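Local coordinates for protein KLLA0C04147p (Kluyveromyces lactis, PDB 5H2A) that probably binds and transfers sterols as an oxysterol-binding protein relative, the part here being its ankyrin-repeat domain, at residues A[108-111]-A[112-116]; A[64-67]-A[68-72]; A[8-12]-A[13-17]. All coordinates share one frame; numbering follows the deposited sequence.

Interaction 1 of 3, residues A[108-111]-A[112-116]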
loop_
_atom_site.group_PDB
_atom_site.type_symbol
_atom_site.label_atom_id
_atom_site.label_comp_id
_atom_site.label_asym_id
_atom_site.label_seq_id
_atom_site.Cartn_x
_atom_site.Cartn_y
_atom_site.Cartn_z
ATOM N N GLY A 108 2.667 20.596 8.293
ATOM C CA GLY A 108 3.337 19.557 9.054
ATOM C C GLY A 108 2.390 18.756 9.928
ATOM O O GLY A 108 2.523 17.542 10.047
ATOM N N ASP A 109 1.414 19.431 10.551
ATOM C CA ASP A 109 0.496 18.723 11.439
ATOM C C ASP A 109 -0.380 17.747 10.663
ATOM O O ASP A 109 -0.665 16.645 11.140
ATOM C CB ASP A 109 -0.359 19.725 12.224
ATOM C CG ASP A 109 -1.019 20.810 11.333
ATOM O OD1 ASP A 109 -0.675 20.980 10.122
ATOM O OD2 ASP A 109 -1.891 21.526 11.882
ATOM N N VAL A 110 -0.816 18.144 9.464
ATOM C CA VAL A 110 -1.626 17.266 8.620
ATOM C C VAL A 110 -0.785 16.099 8.104
ATOM O O VAL A 110 -1.253 14.955 8.044
ATOM C CB VAL A 110 -2.233 18.089 7.463
ATOM C CG1 VAL A 110 -3.010 17.181 6.492
ATOM C CG2 VAL A 110 -3.132 19.193 8.019
ATOM N N VAL A 111 0.476 16.366 7.735
ATOM C CA VAL A 111 1.368 15.286 7.312
ATOM C C VAL A 111 1.473 14.229 8.405
ATOM O O VAL A 111 1.401 13.025 8.141
ATOM C CB VAL A 111 2.749 15.853 6.940
ATOM C CG1 VAL A 111 3.750 14.723 6.789
ATOM C CG2 VAL A 111 2.656 16.672 5.625
ATOM N N THR A 112 1.616 14.667 9.654
ATOM C CA THR A 112 1.707 13.730 10.771
ATOM C C THR A 112 0.444 12.885 10.911
ATOM O O THR A 112 0.525 11.665 11.097
ATOM C CB THR A 112 1.988 14.504 12.058
ATOM O OG1 THR A 112 3.287 15.099 11.963
ATOM C CG2 THR A 112 1.950 13.581 13.266
ATOM N N VAL A 113 -0.732 13.515 10.845
ATOM C CA VAL A 113 -1.992 12.766 10.926
ATOM C C VAL A 113 -2.062 11.708 9.829
ATOM O O VAL A 113 -2.447 10.555 10.064
ATOM C CB VAL A 113 -3.186 13.733 10.841
ATOM C CG1 VAL A 113 -4.509 12.960 10.664
ATOM C CG2 VAL A 113 -3.251 14.617 12.092
ATOM N N LEU A 114 -1.724 12.092 8.601
ATOM C CA LEU A 114 -1.828 11.151 7.491
ATOM C C LEU A 114 -0.773 10.042 7.583
ATOM O O LEU A 114 -1.083 8.869 7.343
ATOM C CB LEU A 114 -1.704 11.925 6.176
ATOM C CG LEU A 114 -2.882 12.858 5.836
ATOM C CD1 LEU A 114 -2.560 13.657 4.563
ATOM C CD2 LEU A 114 -4.135 12.050 5.607
ATOM N N MET A 115 0.483 10.389 7.917
ATOM C CA MET A 115 1.523 9.356 8.053
ATOM C C MET A 115 1.185 8.365 9.159
ATOM O O MET A 115 1.624 7.208 9.110
ATOM C CB MET A 115 2.896 9.964 8.369
ATOM C CG MET A 115 3.553 10.818 7.249
ATOM S SD MET A 115 4.026 9.845 5.816
ATOM C CE MET A 115 5.460 8.914 6.399
ATOM N N ASN A 116 0.435 8.802 10.172
ATOM C CA ASN A 116 0.002 7.905 11.245
ATOM C C ASN A 116 -1.207 7.058 10.884
ATOM O O ASN A 116 -1.575 6.173 11.668
ATOM C CB ASN A 116 -0.292 8.711 12.511
ATOM C CG ASN A 116 0.978 9.120 13.229
ATOM O OD1 ASN A 116 2.034 8.521 13.023
ATOM N ND2 ASN A 116 0.888 10.150 14.065
#
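Val111 overlaps Met115 one turn further along helix 108-115: its CG1 lies 3.9 Å from Met115 CG, and the two side chains run alongside each other, pointing the same way. The Met115 torsions account for this. Its CG stands opposite the carbonyl carbon (chi1 -67°), which draws the methylene back over the preceding turn, 3.2 Å from Val111 O; further bends at chi2 and chi3 then carry SD and CE away from Val111, so only the root of the methionine takes part. The same spacing recurs on the next face of the helix, where Val110 CG1 meets Leu114 CD1 at 4.0 Å with both side chains again side by side. Beneath these apolar pairs the backbone is regular. Met115 N reaches Val111 O at 2.8 Å, an almost linear N-H...O (169°), and Leu114 N reaches Val110 O at 3.0 Å. Polar groups gather at the first turn instead. Gly108 O receives Thr112 N, and Thr112 OG1 stands 3.2 Å from that same oxygen. Asp109 turns OD1 back onto Val110 N at 2.9 Å, a weak bond because the N-H points well off the oxygen (131°). The helix belongs to a predicted ankyrin repeat, and three neighbouring helices pack against it. Val111, Thr112 and Met115 pack on helix 139-165 through Met144, Met145 and Ala148; Val110, Val111, Leu114 and Met115 meet Ala102 and Leu99 of helix 98-104; and Asp109, Val110 and Val113 lie against helix 64-74.

Interaction 2 of 3, residues A[64-67]-A[68-72]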
loop_
_atom_site.group_PDB
_atom_site.type_symbol
_atom_site.label_atom_id
_atom_site.label_comp_id
_atom_site.label_asym_id
_atom_site.label_seq_id
_atom_site.Cartn_x
_atom_site.Cartn_y
_atom_site.Cartn_z
ATOM N N ALA A 64 -6.876 22.080 10.569
ATOM C CA ALA A 64 -6.457 20.723 10.894
ATOM C C ALA A 64 -7.496 20.006 11.749
ATOM O O ALA A 64 -7.631 18.785 11.653
ATOM C CB ALA A 64 -5.091 20.761 11.592
ATOM N N SER A 65 -8.266 20.736 12.563
ATOM C CA SER A 65 -9.270 20.069 13.390
ATOM C C SER A 65 -10.330 19.381 12.531
ATOM O O SER A 65 -10.777 18.269 12.849
ATOM C CB SER A 65 -9.926 21.067 14.341
ATOM O OG SER A 65 -10.558 22.117 13.615
ATOM N N LEU A 66 -10.755 20.030 11.450
ATOM C CA LEU A 66 -11.744 19.414 10.568
ATOM C C LEU A 66 -11.135 18.257 9.786
ATOM O O LEU A 66 -11.785 17.219 9.596
ATOM C CB LEU A 66 -12.335 20.458 9.625
ATOM C CG LEU A 66 -13.328 19.967 8.562
ATOM C CD1 LEU A 66 -14.494 19.199 9.176
ATOM C CD2 LEU A 66 -13.832 21.158 7.770
ATOM N N ILE A 67 -9.889 18.411 9.334
ATOM C CA ILE A 67 -9.199 17.311 8.659
ATOM C C ILE A 67 -9.129 16.091 9.564
ATOM O O ILE A 67 -9.424 14.965 9.140
ATOM C CB ILE A 67 -7.801 17.765 8.201
ATOM C CG1 ILE A 67 -7.937 18.795 7.080
ATOM C CG2 ILE A 67 -6.967 16.542 7.746
ATOM C CD1 ILE A 67 -6.662 19.592 6.834
ATOM N N LYS A 68 -8.780 16.293 10.840
ATOM C CA LYS A 68 -8.731 15.164 11.777
ATOM C C LYS A 68 -10.071 14.463 11.904
ATOM O O LYS A 68 -10.131 13.226 11.964
ATOM C CB LYS A 68 -8.270 15.630 13.157
ATOM C CG LYS A 68 -6.781 15.904 13.220
ATOM C CD LYS A 68 -6.427 16.673 14.494
ATOM C CE LYS A 68 -4.977 17.104 14.489
ATOM N NZ LYS A 68 -4.642 17.790 15.774
ATOM N N ASP A 69 -11.151 15.234 11.996
ATOM C CA ASP A 69 -12.477 14.639 12.106
ATOM C C ASP A 69 -12.828 13.828 10.861
ATOM O O ASP A 69 -13.430 12.747 10.961
ATOM C CB ASP A 69 -13.525 15.743 12.325
ATOM C CG ASP A 69 -13.515 16.303 13.748
ATOM O OD1 ASP A 69 -13.054 15.599 14.666
ATOM O OD2 ASP A 69 -13.980 17.456 13.946
ATOM N N ILE A 70 -12.534 14.372 9.675
ATOM C CA ILE A 70 -12.793 13.639 8.435
ATOM C C ILE A 70 -12.001 12.337 8.418
ATOM O O ILE A 70 -12.524 11.271 8.069
ATOM C CB ILE A 70 -12.447 14.513 7.211
ATOM C CG1 ILE A 70 -13.455 15.664 7.056
ATOM C CG2 ILE A 70 -12.400 13.662 5.937
ATOM C CD1 ILE A 70 -12.923 16.773 6.116
ATOM N N VAL A 71 -10.718 12.411 8.782
ATOM C CA VAL A 71 -9.865 11.220 8.760
ATOM C C VAL A 71 -10.373 10.194 9.763
ATOM O O VAL A 71 -10.509 9.004 9.449
ATOM C CB VAL A 71 -8.399 11.600 9.039
ATOM C CG1 VAL A 71 -7.568 10.338 9.354
ATOM C CG2 VAL A 71 -7.807 12.395 7.852
ATOM N N GLN A 72 -10.683 10.645 10.986
ATOM C CA GLN A 72 -11.094 9.705 12.024
ATOM C C GLN A 72 -12.435 9.059 11.696
ATOM O O GLN A 72 -12.631 7.859 11.938
ATOM C CB GLN A 72 -11.151 10.412 13.377
ATOM C CG GLN A 72 -11.521 9.484 14.525
ATOM C CD GLN A 72 -10.653 8.230 14.567
ATOM O OE1 GLN A 72 -9.426 8.311 14.699
ATOM N NE2 GLN A 72 -11.288 7.063 14.449
HETATM O O HOH W 1 -10.482 17.498 15.706
#
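Leu66 and Ile70 are brought together by opposite choices of first torsion: Leu66 sends CG away from its backbone N (chi1 176°) and beside its carbonyl, whereas Ile70 swings CG1 clear of its own carbonyl carbon (chi1 -70°) and back over the earlier turn. A near-straight chi2 of 164° then extends Ile70 CD1 until it lies 4.0 Å from Leu66 CG, the two side chains meeting at a slant. On the way, Ile70 CG1 passes 3.4 Å from Leu66 O, the carbonyl that accepts Ile70 N at 2.9 Å. A second pair follows round the helix, with Ile67 CG2 4.2 Å from Val71 CG2. The outer face is polar. Ser65 O takes the N-H of Asp69 and also a proton from a water at 3.0 Å; that water donates weakly to Asp69 OD1 (3.4 Å), bridging one turn. Lys68 lays CG over Ala64 O at 3.4 Å, and its extended chain then leads the amine away. Around helix 64-74, Ile67, Ile70 and Val71 touch Leu55 and Ala58 of helix 54-61, while Leu66, Asp69 and Ile70 face Phe28 and Leu31 of helix 28-38. Helix 64-74, packed between helices 54-61, 28-38 and 108-115, is consistent with the stacked helices of this ankyrin-repeat domain.

Interaction 3 of 3, residues A[8-12]-A[13-17]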
loop_
_atom_site.group_PDB
_atom_site.type_symbol
_atom_site.label_atom_id
_atom_site.label_comp_id
_atom_site.label_asym_id
_atom_site.label_seq_id
_atom_site.Cartn_x
_atom_site.Cartn_y
_atom_site.Cartn_z
ATOM N N VAL A 8 -33.314 18.645 -12.033
ATOM C CA VAL A 8 -32.103 19.441 -11.855
ATOM C C VAL A 8 -30.880 18.547 -12.070
ATOM O O VAL A 8 -30.709 17.527 -11.394
ATOM C CB VAL A 8 -32.088 20.128 -10.473
ATOM C CG1 VAL A 8 -33.184 21.170 -10.401
ATOM C CG2 VAL A 8 -32.263 19.115 -9.340
ATOM N N SER A 9 -30.049 18.896 -13.051
ATOM C CA SER A 9 -28.846 18.125 -13.340
ATOM C C SER A 9 -27.734 18.495 -12.367
ATOM O O SER A 9 -27.648 19.632 -11.893
ATOM C CB SER A 9 -28.368 18.362 -14.776
ATOM O OG SER A 9 -29.026 17.503 -15.690
ATOM N N VAL A 10 -26.868 17.524 -12.082
ATOM C CA VAL A 10 -25.801 17.731 -11.112
ATOM C C VAL A 10 -24.651 18.481 -11.771
ATOM O O VAL A 10 -24.103 18.050 -12.793
ATOM C CB VAL A 10 -25.329 16.397 -10.520
ATOM C CG1 VAL A 10 -24.110 16.635 -9.640
ATOM C CG2 VAL A 10 -26.453 15.769 -9.713
ATOM N N SER A 11 -24.252 19.585 -11.155
ATOM C CA SER A 11 -23.172 20.424 -11.658
ATOM C C SER A 11 -21.949 20.228 -10.775
ATOM O O SER A 11 -21.980 20.555 -9.583
ATOM C CB SER A 11 -23.596 21.893 -11.662
ATOM O OG SER A 11 -22.460 22.732 -11.748
ATOM N N LYS A 12 -20.880 19.694 -11.351
ATOM C CA LYS A 12 -19.633 19.600 -10.597
ATOM C C LYS A 12 -19.165 20.956 -10.081
ATOM O O LYS A 12 -18.834 21.054 -8.885
ATOM C CB LYS A 12 -18.556 18.911 -11.439
ATOM C CG LYS A 12 -17.187 18.897 -10.764
ATOM C CD LYS A 12 -16.142 18.074 -11.537
ATOM C CE LYS A 12 -16.633 16.657 -11.784
ATOM N NZ LYS A 12 -15.514 15.735 -12.148
ATOM N N PRO A 13 -19.118 22.031 -10.896
ATOM C CA PRO A 13 -18.729 23.342 -10.340
ATOM C C PRO A 13 -19.571 23.782 -9.158
ATOM O O PRO A 13 -19.019 24.321 -8.199
ATOM C CB PRO A 13 -18.898 24.300 -11.535
ATOM C CG PRO A 13 -18.692 23.435 -12.738
ATOM C CD PRO A 13 -19.320 22.095 -12.358
ATOM N N LEU A 14 -20.898 23.593 -9.203
ATOM C CA LEU A 14 -21.742 24.043 -8.098
ATOM C C LEU A 14 -21.538 23.202 -6.840
ATOM O O LEU A 14 -21.566 23.730 -5.717
ATOM C CB LEU A 14 -23.210 23.993 -8.520
ATOM C CG LEU A 14 -24.101 25.084 -7.961
ATOM C CD1 LEU A 14 -23.613 26.422 -8.508
ATOM C CD2 LEU A 14 -25.539 24.807 -8.370
ATOM N N LEU A 15 -21.401 21.884 -6.997
ATOM C CA LEU A 15 -21.100 21.044 -5.841
ATOM C C LEU A 15 -19.793 21.475 -5.205
ATOM O O LEU A 15 -19.693 21.588 -3.977
ATOM C CB LEU A 15 -20.983 19.575 -6.260
ATOM C CG LEU A 15 -22.206 18.683 -6.202
ATOM C CD1 LEU A 15 -21.765 17.267 -6.566
ATOM C CD2 LEU A 15 -22.819 18.737 -4.811
ATOM N N LYS A 16 -18.781 21.715 -6.039
ATOM C CA LYS A 16 -17.487 22.165 -5.551
ATOM C C LYS A 16 -17.602 23.504 -4.840
ATOM O O LYS A 16 -16.978 23.711 -3.791
ATOM C CB LYS A 16 -16.505 22.248 -6.723
ATOM C CG LYS A 16 -15.104 22.658 -6.349
ATOM C CD LYS A 16 -14.144 22.423 -7.527
ATOM C CE LYS A 16 -12.707 22.719 -7.132
ATOM N NZ LYS A 16 -11.706 22.074 -8.045
ATOM N N LEU A 17 -18.404 24.425 -5.388
ATOM C CA LEU A 17 -18.577 25.731 -4.749
ATOM C C LEU A 17 -19.154 25.584 -3.346
ATOM O O LEU A 17 -18.668 26.201 -2.388
ATOM C CB LEU A 17 -19.503 26.615 -5.593
ATOM C CG LEU A 17 -19.606 28.098 -5.215
ATOM C CD1 LEU A 17 -18.278 28.797 -5.519
ATOM C CD2 LEU A 17 -20.748 28.754 -5.983
#
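Lys12 O accepts the N-H of Lys16 at 2.9 Å, the shortest hydrogen bond joining 8-12 to 13-17, one residue beyond the bond that closes the first turn of helix 12-25. The start of that helix is an N-cap: Ser11 OG receives Leu14 N at 3.1 Å with a fairly straight N-H...O of 163°. The serine oxygen is placed there by a chi1 of 162°, which sets OG beside its own carbonyl, where it faces Leu14 N in the first turn. Ser11 O closes that turn by accepting Leu15 N at 3.0 Å, so side chain and carbonyl of one residue engage two successive backbone N-H groups. Pro13 suits this first turn, since its nitrogen has no proton to place; the ring brings CD within 3.3 Å of Ser11 OG, and Leu14 CB approaches the same oxygen. Replacing Ser11 by an alanine would probably leave Leu14 N without its capping acceptor and the helix start less firmly fixed. The apolar contact is slighter. Val10, still in the extended loop, crosses Leu15 at an angle and also packs on Thr46 and Val47 of helix 45-51, while Leu15 reaches Phe39. The two lysines leave the turn for separate partners: Lys16 NZ bonds Tyr57 OH, and Lys12 NZ makes a weak bond to Ser49 OG. Thus the first helix of the ankyrin-repeat domain is joined to its neighbours by both apolar and polar groups. The Lys12 and Pro13 side chains cross at about a right angle, where Lys12 CB and Pro13 CD, held across the shared peptide bond, come within 3.4 Å, whereas Val10 CG1 and Leu15 CD1 lie 3.9 Å apart.

Interactions 1 and 2 are turns of neighbouring helices that touch: Val110 CG2 meets Ile67 CD1 at 3.7 Å, and Val113 lies against both Lys68 and Val71; the centres of the two contacts are 11 Å apart. Both are partly buried, with aliphatic pairs facing other helices. Interaction 3 is a surface contact at the beginning of the chain, its nearest atoms about 12 Å from interaction 2 and about 18 Å from interaction 1. There a serine cap and a proline start a helix, whereas 108-116 and 64-72 rely on apolar side chains one turn apart.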